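Local atomic coordinates of adenosine deaminase (Burkholderia ambifaria, PDB entry 4GXW), a protein that binds zinc and probably catalyses the hydrolytic deamination of adenine or a related purine. Residues Gly40-Asp45 with Arg95-Glu100; His78-Leu83 with Thr300-Leu305. All coordinates share one frame; numbering follows the deposited sequence.

Contact 1: residues Gly40-Asp45 with Arg95-Glu100; sequences GAVRHD and RRIAYE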
loop_
_atom_site.group_PDB
_atom_site.type_symbol
_atom_site.label_atom_id
_atom_site.label_comp_id
_atom_site.label_asym_id
_atom_site.label_seq_id
_atom_site.Cartn_x
_atom_site.Cartn_y
_atom_site.Cartn_z
ATOM N N GLY A 40 -7.874 -3.544 -4.333
ATOM C CA GLY A 40 -8.151 -3.800 -2.925
ATOM C C GLY A 40 -8.788 -2.619 -2.201
ATOM O O GLY A 40 -8.917 -2.620 -0.967
ATOM N N ALA A 41 -9.174 -1.605 -2.975
ATOM C CA ALA A 41 -9.770 -0.380 -2.446
ATOM C C ALA A 41 -11.147 -0.117 -3.045
ATOM O O ALA A 41 -11.644 1.000 -2.980
ATOM C CB ALA A 41 -8.854 0.813 -2.695
ATOM N N VAL A 42 -11.761 -1.134 -3.643
ATOM C CA VAL A 42 -13.101 -0.968 -4.189
ATOM C C VAL A 42 -14.136 -0.968 -3.066
ATOM O O VAL A 42 -14.159 -1.881 -2.235
ATOM C CB VAL A 42 -13.415 -2.077 -5.221
ATOM C CG1 VAL A 42 -14.816 -1.914 -5.772
ATOM C CG2 VAL A 42 -12.384 -2.049 -6.352
ATOM N N ARG A 43 -14.990 0.053 -3.038
ATOM C CA ARG A 43 -16.036 0.129 -2.019
ATOM C C ARG A 43 -17.032 -1.011 -2.206
ATOM O O ARG A 43 -17.361 -1.369 -3.341
ATOM C CB ARG A 43 -16.771 1.465 -2.105
ATOM C CG ARG A 43 -15.902 2.689 -1.863
ATOM C CD ARG A 43 -16.710 3.954 -2.088
ATOM N NE ARG A 43 -15.873 5.148 -2.103
ATOM C CZ ARG A 43 -16.254 6.315 -2.600
ATOM N NH1 ARG A 43 -17.472 6.466 -3.114
ATOM N NH2 ARG A 43 -15.416 7.337 -2.590
ATOM N N HIS A 44 -17.517 -1.565 -1.099
ATOM C CA HIS A 44 -18.474 -2.666 -1.162
ATOM C C HIS A 44 -19.633 -2.371 -2.112
ATOM O O HIS A 44 -19.987 -3.204 -2.947
ATOM C CB HIS A 44 -19.006 -2.989 0.235
ATOM C CG HIS A 44 -20.087 -4.025 0.244
ATOM N ND1 HIS A 44 -21.416 -3.714 0.049
ATOM C CD2 HIS A 44 -20.037 -5.366 0.416
ATOM C CE1 HIS A 44 -22.137 -4.820 0.107
ATOM N NE2 HIS A 44 -21.324 -5.837 0.325
ATOM N N ASP A 45 -20.207 -1.177 -2.013
ATOM C CA ASP A 45 -21.370 -0.863 -2.837
ATOM C C ASP A 45 -21.027 -0.639 -4.319
ATOM O O ASP A 45 -21.865 -0.841 -5.203
ATOM C CB ASP A 45 -22.146 0.316 -2.247
ATOM C CG ASP A 45 -22.773 -0.015 -0.901
ATOM O OD1 ASP A 45 -22.741 -1.195 -0.483
ATOM O OD2 ASP A 45 -23.308 0.909 -0.255
ATOM N N ARG A 95 -11.585 4.085 -14.107
ATOM C CA ARG A 95 -11.659 5.495 -13.746
ATOM C C ARG A 95 -12.413 5.633 -12.426
ATOM O O ARG A 95 -11.948 6.304 -11.488
ATOM C CB ARG A 95 -12.396 6.314 -14.815
ATOM C CG ARG A 95 -12.504 7.799 -14.452
ATOM C CD ARG A 95 -13.701 8.511 -15.080
ATOM N NE ARG A 95 -14.946 7.776 -14.879
ATOM C CZ ARG A 95 -15.689 7.811 -13.776
ATOM N NH1 ARG A 95 -15.351 8.569 -12.738
ATOM N NH2 ARG A 95 -16.800 7.087 -13.715
ATOM N N ARG A 96 -13.584 5.007 -12.354
ATOM C CA ARG A 96 -14.415 5.104 -11.154
ATOM C C ARG A 96 -13.695 4.636 -9.888
ATOM O O ARG A 96 -13.711 5.327 -8.858
ATOM C CB ARG A 96 -15.734 4.343 -11.330
ATOM C CG ARG A 96 -16.644 4.455 -10.121
ATOM C CD ARG A 96 -17.965 3.760 -10.358
ATOM N NE ARG A 96 -18.804 3.813 -9.166
ATOM C CZ ARG A 96 -20.053 3.368 -9.105
ATOM N NH1 ARG A 96 -20.622 2.835 -10.172
ATOM N NH2 ARG A 96 -20.728 3.461 -7.972
ATOM N N ILE A 97 -13.075 3.463 -9.940
ATOM C CA ILE A 97 -12.469 2.950 -8.718
ATOM C C ILE A 97 -11.217 3.737 -8.320
ATOM O O ILE A 97 -10.939 3.879 -7.126
ATOM C CB ILE A 97 -12.250 1.411 -8.716
ATOM C CG1 ILE A 97 -11.292 0.962 -9.818
ATOM C CG2 ILE A 97 -13.597 0.697 -8.829
ATOM C CD1 ILE A 97 -10.916 -0.497 -9.691
ATOM N N ALA A 98 -10.495 4.287 -9.297
ATOM C CA ALA A 98 -9.360 5.158 -8.980
ATOM C C ALA A 98 -9.845 6.434 -8.288
ATOM O O ALA A 98 -9.293 6.850 -7.266
ATOM C CB ALA A 98 -8.553 5.483 -10.236
ATOM N N TYR A 99 -10.893 7.038 -8.838
ATOM C CA TYR A 99 -11.441 8.274 -8.297
ATOM C C TYR A 99 -11.975 8.043 -6.886
ATOM O O TYR A 99 -11.729 8.855 -5.986
ATOM C CB TYR A 99 -12.547 8.787 -9.220
ATOM C CG TYR A 99 -13.235 10.055 -8.770
ATOM C CD1 TYR A 99 -12.663 11.299 -8.990
ATOM C CD2 TYR A 99 -14.479 10.004 -8.144
ATOM C CE1 TYR A 99 -13.309 12.457 -8.600
ATOM C CE2 TYR A 99 -15.132 11.165 -7.747
ATOM C CZ TYR A 99 -14.539 12.387 -7.977
ATOM O OH TYR A 99 -15.182 13.547 -7.583
ATOM N N GLU A 100 -12.688 6.935 -6.684
ATOM C CA GLU A 100 -13.276 6.657 -5.371
ATOM C C GLU A 100 -12.226 6.319 -4.315
ATOM O O GLU A 100 -12.364 6.714 -3.158
ATOM C CB GLU A 100 -14.352 5.565 -5.465
ATOM C CG GLU A 100 -15.555 6.024 -6.272
ATOM C CD GLU A 100 -16.696 5.031 -6.332
ATOM O OE1 GLU A 100 -16.570 3.910 -5.791
ATOM O OE2 GLU A 100 -17.744 5.383 -6.931
HETATM O O HOH W 1 -12.218 2.296 -5.387
HETATM O O HOH W 2 -14.926 1.796 -5.275
#
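R43, at the N-cap position of helix 44-54, lies against E100 of helix 91-106, where the loop after the first strand of this TIM-barrel-type amidohydrolase meets a barrel helix. The guanidinium of R43 and the carboxylate of E100 are stacked, their planes 6° apart, with E100 CB over the centre of the guanidinium face. R43 NH1 and E100 OE1, 3.8 Å apart, therefore attract by charge alone in a long salt bridge, with no N-H aimed at the oxygen. Neighbouring carboxylates engage the N-H groups: R43 NE forms a salt bridge with D104 and NH2 one with E103, while NH2 also gives E100 O a weak bond of 3.2 Å. R96 NE makes a salt bridge to E100 OE2 at 2.9 Å, from above the carboxylate plane, and T46 OG1 bonds to OE1. V42 and I97 make the apolar contact: V42 CG2 sits 3.9 Å from I97 CG2 and also touches I97 CD1; with CG1 anti to the backbone N (chi1 179°), CG2 is the methyl that meets the helix. Two waters also bridge the segments. One donates to A41 O and I97 O; the other accepts from R43 N and donates to E100 OE1 at 2.7 Å.

Contact 2: residues His78-Leu83 with Thr300-Leu305; sequences HVLRAL and TDDPTL. With ZN (zinc ion), chain C.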
loop_
_atom_site.group_PDB
_atom_site.type_symbol
_atom_site.label_atom_id
_atom_site.label_comp_id
_atom_site.label_asym_id
_atom_site.label_seq_id
_atom_site.Cartn_x
_atom_site.Cartn_y
_atom_site.Cartn_z
ATOM N N HIS A 78 -7.794 -13.537 -4.303
ATOM C CA HIS A 78 -8.909 -14.083 -5.079
ATOM C C HIS A 78 -9.978 -13.038 -5.399
ATOM O O HIS A 78 -10.664 -13.139 -6.418
ATOM C CB HIS A 78 -9.534 -15.291 -4.380
ATOM C CG HIS A 78 -10.175 -14.967 -3.067
ATOM N ND1 HIS A 78 -11.536 -15.041 -2.866
ATOM C CD2 HIS A 78 -9.641 -14.563 -1.892
ATOM C CE1 HIS A 78 -11.812 -14.702 -1.618
ATOM N NE2 HIS A 78 -10.679 -14.405 -1.007
ATOM N N VAL A 79 -10.114 -12.027 -4.540
ATOM C CA VAL A 79 -11.073 -10.963 -4.802
ATOM C C VAL A 79 -10.568 -10.100 -5.954
ATOM O O VAL A 79 -11.343 -9.729 -6.841
ATOM C CB VAL A 79 -11.308 -10.079 -3.558
ATOM C CG1 VAL A 79 -12.320 -8.978 -3.869
ATOM C CG2 VAL A 79 -11.778 -10.931 -2.384
ATOM N N LEU A 80 -9.269 -9.801 -5.940
ATOM C CA LEU A 80 -8.648 -9.067 -7.031
ATOM C C LEU A 80 -8.830 -9.825 -8.339
ATOM O O LEU A 80 -9.148 -9.229 -9.373
ATOM C CB LEU A 80 -7.161 -8.827 -6.765
ATOM C CG LEU A 80 -6.827 -7.571 -5.956
ATOM C CD1 LEU A 80 -7.365 -7.642 -4.531
ATOM C CD2 LEU A 80 -5.321 -7.328 -5.960
ATOM N N ARG A 81 -8.664 -11.150 -8.283
ATOM C CA ARG A 81 -8.817 -11.996 -9.462
ATOM C C ARG A 81 -10.249 -11.951 -9.999
ATOM O O ARG A 81 -10.463 -11.902 -11.211
ATOM C CB ARG A 81 -8.415 -13.441 -9.149
ATOM C CG ARG A 81 -6.949 -13.660 -8.787
ATOM C CD ARG A 81 -6.018 -13.333 -9.947
ATOM N NE ARG A 81 -4.634 -13.705 -9.648
ATOM C CZ ARG A 81 -3.584 -13.287 -10.352
ATOM N NH1 ARG A 81 -3.766 -12.480 -11.389
ATOM N NH2 ARG A 81 -2.355 -13.662 -10.005
ATOM N N ALA A 82 -11.224 -11.972 -9.092
ATOM C CA ALA A 82 -12.632 -11.886 -9.485
ATOM C C ALA A 82 -12.966 -10.537 -10.135
ATOM O O ALA A 82 -13.747 -10.475 -11.084
ATOM C CB ALA A 82 -13.546 -12.138 -8.286
ATOM N N LEU A 83 -12.370 -9.458 -9.619
ATOM C CA LEU A 83 -12.550 -8.134 -10.216
ATOM C C LEU A 83 -12.077 -8.127 -11.675
ATOM O O LEU A 83 -12.811 -7.689 -12.568
ATOM C CB LEU A 83 -11.850 -7.052 -9.375
ATOM C CG LEU A 83 -12.660 -6.558 -8.171
ATOM C CD1 LEU A 83 -11.755 -5.982 -7.105
ATOM C CD2 LEU A 83 -13.648 -5.521 -8.641
ATOM N N THR A 300 -2.199 0.935 4.098
ATOM C CA THR A 300 -3.399 0.097 4.180
ATOM C C THR A 300 -3.370 -1.173 3.323
ATOM O O THR A 300 -4.033 -2.153 3.675
ATOM C CB THR A 300 -4.703 0.889 3.863
ATOM O OG1 THR A 300 -4.659 1.394 2.522
ATOM C CG2 THR A 300 -4.912 2.047 4.848
ATOM N N ASP A 301 -2.641 -1.147 2.200
ATOM C CA ASP A 301 -2.516 -2.288 1.251
ATOM C C ASP A 301 -3.814 -2.559 0.482
ATOM O O ASP A 301 -3.887 -2.317 -0.726
ATOM C CB ASP A 301 -2.001 -3.555 1.967
ATOM C CG ASP A 301 -1.238 -4.548 1.050
ATOM O OD1 ASP A 301 -0.954 -4.325 -0.157
ATOM O OD2 ASP A 301 -0.867 -5.611 1.593
ATOM N N ASP A 302 -4.834 -3.055 1.179
ATOM C CA ASP A 302 -6.144 -3.332 0.578
ATOM C C ASP A 302 -7.199 -2.775 1.524
ATOM O O ASP A 302 -7.840 -3.539 2.261
ATOM C CB ASP A 302 -6.356 -4.841 0.371
ATOM C CG ASP A 302 -5.260 -5.478 -0.447
ATOM O OD1 ASP A 302 -5.257 -5.311 -1.684
ATOM O OD2 ASP A 302 -4.392 -6.167 0.139
ATOM N N PRO A 303 -7.380 -1.444 1.530
ATOM C CA PRO A 303 -8.146 -0.799 2.604
ATOM C C PRO A 303 -9.579 -1.302 2.751
ATOM O O PRO A 303 -10.039 -1.479 3.876
ATOM C CB PRO A 303 -8.110 0.693 2.230
ATOM C CG PRO A 303 -7.742 0.706 0.774
ATOM C CD PRO A 303 -6.826 -0.451 0.594
ATOM N N THR A 304 -10.285 -1.540 1.655
ATOM C CA THR A 304 -11.684 -1.936 1.805
ATOM C C THR A 304 -11.843 -3.420 2.118
ATOM O O THR A 304 -12.841 -3.825 2.712
ATOM C CB THR A 304 -12.528 -1.568 0.585
ATOM O OG1 THR A 304 -11.971 -2.202 -0.571
ATOM C CG2 THR A 304 -12.567 -0.058 0.399
ATOM N N LEU A 305 -10.862 -4.226 1.726
ATOM C CA LEU A 305 -10.909 -5.666 1.986
ATOM C C LEU A 305 -10.314 -6.019 3.351
ATOM O O LEU A 305 -10.756 -6.969 3.997
ATOM C CB LEU A 305 -10.186 -6.432 0.880
ATOM C CG LEU A 305 -10.770 -6.239 -0.520
ATOM C CD1 LEU A 305 -9.984 -7.021 -1.556
ATOM C CD2 LEU A 305 -12.235 -6.633 -0.569
HETATM ZN ZN ZN C . 0.636 -5.177 -1.360
HETATM O O HOH W 3 0.697 -6.756 -0.186
#
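V79 and L305 owe their meeting to their first torsions: V79 CG1 stands anti to the backbone N (chi1 -180°), and L305 CG anti to its carbonyl carbon (chi1 -60°). The two side chains then meet tip to tip, V79 CG1 lying 3.8 Å from L305 CD1 and nearly as close to CD2. L80 comes in across the leucine, its CD1 4.0 Å from L305 CD1. L80 CD1 also lies 4.2 Å from D302 OD1, so this small, buried apolar patch borders a carboxylate that packs on the zinc ligand H37. One residue earlier, D301 is itself a ligand. Its OD1 binds zinc at 2.2 Å, and H35, H37 and H216 supply NE2 atoms to the same ion. Water 3 completes the set at 2.0 Å from the zinc and donates a 2.6 Å hydrogen bond to D301 OD2; the aspartate thus holds metal and water with separate oxygens, which probably helps to orient the water. Through V79 and L80, helix 77-87 packs against the turn that follows strand 295-298. Around this junction F66 and F47, from helices 62-67 and 44-54, touch V79, Y67 touches L305, and T300 touches P310 and A313 of helix 310-319.

How the contacts relate
The centres of contacts 1 and 2 lie about 10 Å apart, on the same side of the chain's centre, and their segments alternate in sequence: 40-45, 78-83, 95-100, 300-305. Helices 77-87 and 91-106 follow each other in the chain, one serving each contact. The two contacts join directly where T304 OG1 probably hydrogen-bonds to V42 O at 2.8 Å and to G40 O at 3.1 Å. Segment 40-45 thus lies between helix 91-106 and the turn after strand 295-298. That turn carries D301, while H35 and H37 stand shortly before G40, so the two contacts join early and late parts of the fold beside one zinc site.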